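Local coordinates for protein beta-galactosidase (Bacillus circulans subsp. alkalophilus, PDB 3TTY) that hydrolyses terminal beta-D-galactosyl residues from beta-galactosides, binding galactose in a pocket of its TIM-barrel domain, at residues L253-F263 with F286-L297. Numbering follows the deposited sequence.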
# COMPACT_ATOMS: atom_id res chain seq x y z
N LEU A 253 -6.33 -2.41 -29.41
CA LEU A 253 -6.35 -3.29 -28.24
C LEU A 253 -5.01 -3.28 -27.51
O LEU A 253 -4.02 -2.73 -28.00
CB LEU A 253 -6.70 -4.73 -28.64
CG LEU A 253 -7.83 -4.90 -29.66
CD1 LEU A 253 -8.12 -6.37 -29.88
CD2 LEU A 253 -9.08 -4.15 -29.25
N MET A 254 -4.98 -3.92 -26.34
CA MET A 254 -3.84 -3.76 -25.44
C MET A 254 -3.17 -5.08 -25.08
O MET A 254 -2.69 -5.25 -23.96
CB MET A 254 -4.24 -2.96 -24.20
CG MET A 254 -4.65 -1.53 -24.54
SD MET A 254 -5.34 -0.58 -23.17
CE MET A 254 -6.98 -1.28 -23.09
N GLY A 255 -3.15 -6.01 -26.03
CA GLY A 255 -2.44 -7.26 -25.84
C GLY A 255 -3.03 -8.10 -24.72
O GLY A 255 -4.21 -8.46 -24.76
N PHE A 256 -2.20 -8.40 -23.72
CA PHE A 256 -2.61 -9.22 -22.59
C PHE A 256 -3.36 -8.44 -21.50
O PHE A 256 -3.36 -8.83 -20.34
CB PHE A 256 -1.40 -9.95 -22.00
CG PHE A 256 -1.09 -11.24 -22.70
CD1 PHE A 256 -1.69 -12.43 -22.28
CD2 PHE A 256 -0.22 -11.27 -23.77
CE1 PHE A 256 -1.41 -13.62 -22.92
CE2 PHE A 256 0.06 -12.47 -24.42
CZ PHE A 256 -0.53 -13.64 -24.00
N TYR A 257 -3.97 -7.33 -21.90
CA TYR A 257 -4.83 -6.55 -21.02
C TYR A 257 -5.85 -7.49 -20.38
O TYR A 257 -6.56 -8.22 -21.08
CB TYR A 257 -5.51 -5.45 -21.84
CG TYR A 257 -6.49 -4.55 -21.11
CD1 TYR A 257 -6.12 -3.84 -19.98
CD2 TYR A 257 -7.79 -4.39 -21.59
CE1 TYR A 257 -7.01 -3.00 -19.33
CE2 TYR A 257 -8.70 -3.55 -20.95
CZ TYR A 257 -8.31 -2.86 -19.82
OH TYR A 257 -9.21 -2.03 -19.19
N PRO A 258 -5.94 -7.47 -19.04
CA PRO A 258 -6.76 -8.46 -18.34
C PRO A 258 -8.28 -8.24 -18.38
O PRO A 258 -9.02 -9.21 -18.18
CB PRO A 258 -6.24 -8.42 -16.89
CG PRO A 258 -5.53 -7.10 -16.75
CD PRO A 258 -5.08 -6.68 -18.13
N GLU A 259 -8.76 -7.03 -18.65
CA GLU A 259 -10.16 -6.70 -18.38
C GLU A 259 -11.18 -6.98 -19.48
O GLU A 259 -12.39 -6.95 -19.24
CB GLU A 259 -10.27 -5.24 -17.90
CG GLU A 259 -9.59 -5.00 -16.56
CD GLU A 259 -9.80 -3.60 -16.05
OE1 GLU A 259 -9.82 -2.66 -16.88
OE2 GLU A 259 -9.94 -3.44 -14.82
N LEU A 260 -10.72 -7.27 -20.69
CA LEU A 260 -11.62 -7.51 -21.81
C LEU A 260 -11.33 -8.85 -22.48
O LEU A 260 -10.17 -9.24 -22.63
CB LEU A 260 -11.49 -6.38 -22.83
CG LEU A 260 -12.47 -5.21 -22.77
CD1 LEU A 260 -13.23 -5.10 -21.46
CD2 LEU A 260 -11.79 -3.89 -23.14
N ASP A 261 -12.37 -9.56 -22.90
CA ASP A 261 -12.21 -10.82 -23.60
C ASP A 261 -11.98 -10.56 -25.09
O ASP A 261 -12.92 -10.52 -25.87
CB ASP A 261 -13.46 -11.69 -23.42
CG ASP A 261 -13.32 -13.06 -24.04
OD1 ASP A 261 -12.32 -13.32 -24.75
OD2 ASP A 261 -14.23 -13.89 -23.80
N TYR A 262 -10.72 -10.37 -25.48
CA TYR A 262 -10.42 -9.93 -26.83
C TYR A 262 -10.81 -10.93 -27.92
O TYR A 262 -11.12 -10.53 -29.04
CB TYR A 262 -8.94 -9.54 -26.96
CG TYR A 262 -8.64 -8.15 -26.44
CD1 TYR A 262 -9.59 -7.15 -26.49
CD2 TYR A 262 -7.39 -7.84 -25.90
CE1 TYR A 262 -9.31 -5.86 -26.03
CE2 TYR A 262 -7.11 -6.57 -25.44
CZ TYR A 262 -8.07 -5.58 -25.51
OH TYR A 262 -7.79 -4.31 -25.05
N PHE A 263 -10.82 -12.22 -27.59
CA PHE A 263 -11.26 -13.24 -28.54
C PHE A 263 -12.66 -12.95 -29.01
O PHE A 263 -12.95 -13.03 -30.20
CB PHE A 263 -11.14 -14.65 -27.96
CG PHE A 263 -9.74 -15.20 -28.04
CD1 PHE A 263 -9.15 -15.44 -29.27
CD2 PHE A 263 -9.00 -15.43 -26.90
CE1 PHE A 263 -7.87 -15.92 -29.35
CE2 PHE A 263 -7.71 -15.90 -26.98
CZ PHE A 263 -7.15 -16.15 -28.20
N PHE A 286 8.14 -12.32 -24.08
CA PHE A 286 6.81 -11.89 -23.70
C PHE A 286 6.18 -10.96 -24.74
O PHE A 286 5.03 -11.16 -25.13
CB PHE A 286 6.76 -11.22 -22.32
CG PHE A 286 5.38 -10.79 -21.93
CD1 PHE A 286 4.49 -11.70 -21.37
CD2 PHE A 286 4.94 -9.50 -22.19
CE1 PHE A 286 3.20 -11.31 -21.04
CE2 PHE A 286 3.65 -9.11 -21.85
CZ PHE A 286 2.78 -10.02 -21.28
N THR A 287 6.90 -9.94 -25.20
CA THR A 287 6.29 -9.08 -26.20
C THR A 287 6.04 -9.86 -27.51
O THR A 287 5.07 -9.61 -28.21
CB THR A 287 6.96 -7.66 -26.38
OG1 THR A 287 7.41 -7.47 -27.73
CG2 THR A 287 8.08 -7.45 -25.41
N ALA A 288 6.88 -10.86 -27.79
CA ALA A 288 6.61 -11.75 -28.92
C ALA A 288 5.30 -12.54 -28.70
O ALA A 288 4.48 -12.69 -29.61
CB ALA A 288 7.79 -12.71 -29.13
N MET A 289 5.12 -13.04 -27.48
CA MET A 289 3.90 -13.75 -27.14
C MET A 289 2.66 -12.85 -27.30
O MET A 289 1.60 -13.32 -27.73
CB MET A 289 3.98 -14.33 -25.71
CG MET A 289 2.87 -15.34 -25.40
SD MET A 289 2.92 -15.99 -23.73
CE MET A 289 2.87 -14.48 -22.76
N ALA A 290 2.80 -11.57 -26.99
CA ALA A 290 1.70 -10.62 -27.17
C ALA A 290 1.34 -10.34 -28.65
O ALA A 290 0.16 -10.33 -29.02
CB ALA A 290 1.96 -9.30 -26.41
N HIS A 291 2.35 -10.10 -29.50
CA HIS A 291 2.08 -9.94 -30.92
C HIS A 291 1.41 -11.22 -31.40
O HIS A 291 0.44 -11.19 -32.17
CB HIS A 291 3.38 -9.76 -31.72
CG HIS A 291 4.12 -8.49 -31.45
ND1 HIS A 291 3.59 -7.24 -31.68
CD2 HIS A 291 5.39 -8.28 -31.01
CE1 HIS A 291 4.48 -6.32 -31.38
NE2 HIS A 291 5.58 -6.92 -30.97
N ASN A 292 1.97 -12.34 -30.96
CA ASN A 292 1.46 -13.66 -31.33
C ASN A 292 -0.02 -13.78 -31.00
O ASN A 292 -0.83 -14.15 -31.85
CB ASN A 292 2.25 -14.74 -30.60
CG ASN A 292 2.18 -16.09 -31.30
OD1 ASN A 292 1.11 -16.54 -31.72
ND2 ASN A 292 3.33 -16.74 -31.42
N LEU A 293 -0.38 -13.44 -29.77
CA LEU A 293 -1.77 -13.51 -29.35
C LEU A 293 -2.64 -12.62 -30.22
O LEU A 293 -3.80 -12.93 -30.48
CB LEU A 293 -1.90 -13.08 -27.88
CG LEU A 293 -3.32 -13.08 -27.32
CD1 LEU A 293 -3.88 -14.51 -27.27
CD2 LEU A 293 -3.34 -12.46 -25.94
N MET A 294 -2.10 -11.50 -30.69
CA MET A 294 -2.92 -10.58 -31.47
C MET A 294 -3.21 -11.19 -32.83
O MET A 294 -4.27 -10.96 -33.43
CB MET A 294 -2.23 -9.22 -31.62
CG MET A 294 -2.03 -8.45 -30.32
SD MET A 294 -3.55 -7.94 -29.48
CE MET A 294 -3.78 -9.32 -28.35
N ARG A 295 -2.26 -11.96 -33.33
CA ARG A 295 -2.45 -12.70 -34.56
C ARG A 295 -3.51 -13.78 -34.35
O ARG A 295 -4.33 -14.05 -35.22
CB ARG A 295 -1.13 -13.35 -34.99
CG ARG A 295 -1.21 -14.12 -36.26
CD ARG A 295 0.17 -14.60 -36.68
NE ARG A 295 0.61 -15.81 -35.99
CZ ARG A 295 1.70 -15.89 -35.22
NH1 ARG A 295 2.46 -14.82 -35.00
NH2 ARG A 295 2.02 -17.06 -34.67
N GLY A 296 -3.50 -14.38 -33.17
CA GLY A 296 -4.42 -15.47 -32.87
C GLY A 296 -5.85 -15.02 -32.68
O GLY A 296 -6.79 -15.81 -32.83
N LEU A 297 -6.05 -13.74 -32.37
CA LEU A 297 -7.40 -13.27 -32.10
C LEU A 297 -8.31 -13.55 -33.29
O LEU A 297 -9.49 -13.83 -33.11
CB LEU A 297 -7.41 -11.78 -31.72
CG LEU A 297 -6.73 -11.37 -30.41
CD1 LEU A 297 -6.99 -9.90 -30.09
CD2 LEU A 297 -7.21 -12.28 -29.26
O HOH W 1 -11.87 -14.56 -32.05
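Gly255 and Ala290 bring the two backbones to 5.5 Å between CA atoms, and Phe263 and Leu297 do so again at 5.3 Å, so that the loop after barrel strand 249-253 and the start of helix 262-266 each approach helix 284-296. The contact lies in the TIM barrel, joining the loop after the fifth strand to the helix that follows the sixth. Phe256 has the largest area buried against that helix. Leu293 CD2 sits over the centre of one face of its ring, a CH-pi contact 3.6 Å from the centroid and 11° off the normal, while Ala290 CA meets the ring edge. Met289 adds a Met-aromatic contact; its chain bends at chi3 (56°), turning CE back to 3.7 Å from Phe256 CZ. The Phe286 ring lies obliquely, its plane at 40° to that of Phe256. With an alanine at Phe256, a gap is likely to open between loop and helix, and Leu293 CD2 and Met289 CE would lose the ring they pack on. Gly255 has no side chain, which suits its positive phi and lets Met294 CE close to 3.5 Å from Gly255 CA. The forked Leu293 serves two aromatics, since its CD1 packs on Phe263. Leu297 divides its methyls similarly: CD1 meets Leu253 CD1 tip to tip and also touches Tyr262 CB, whereas CD2 lies over a face of the Phe263 ring, whose edge meets Gly296 O. Beyond the pair, Trp405 of helix 405-413 also packs on Leu293, and His428 and Tyr431 of helix 423-435 on Met289. The side-chain packing is mainly apolar, suiting leucine, methionine and phenylalanine, but one water bridges the backbones, donating to Phe263 O at 2.6 Å and to Leu297 O at 2.7 Å.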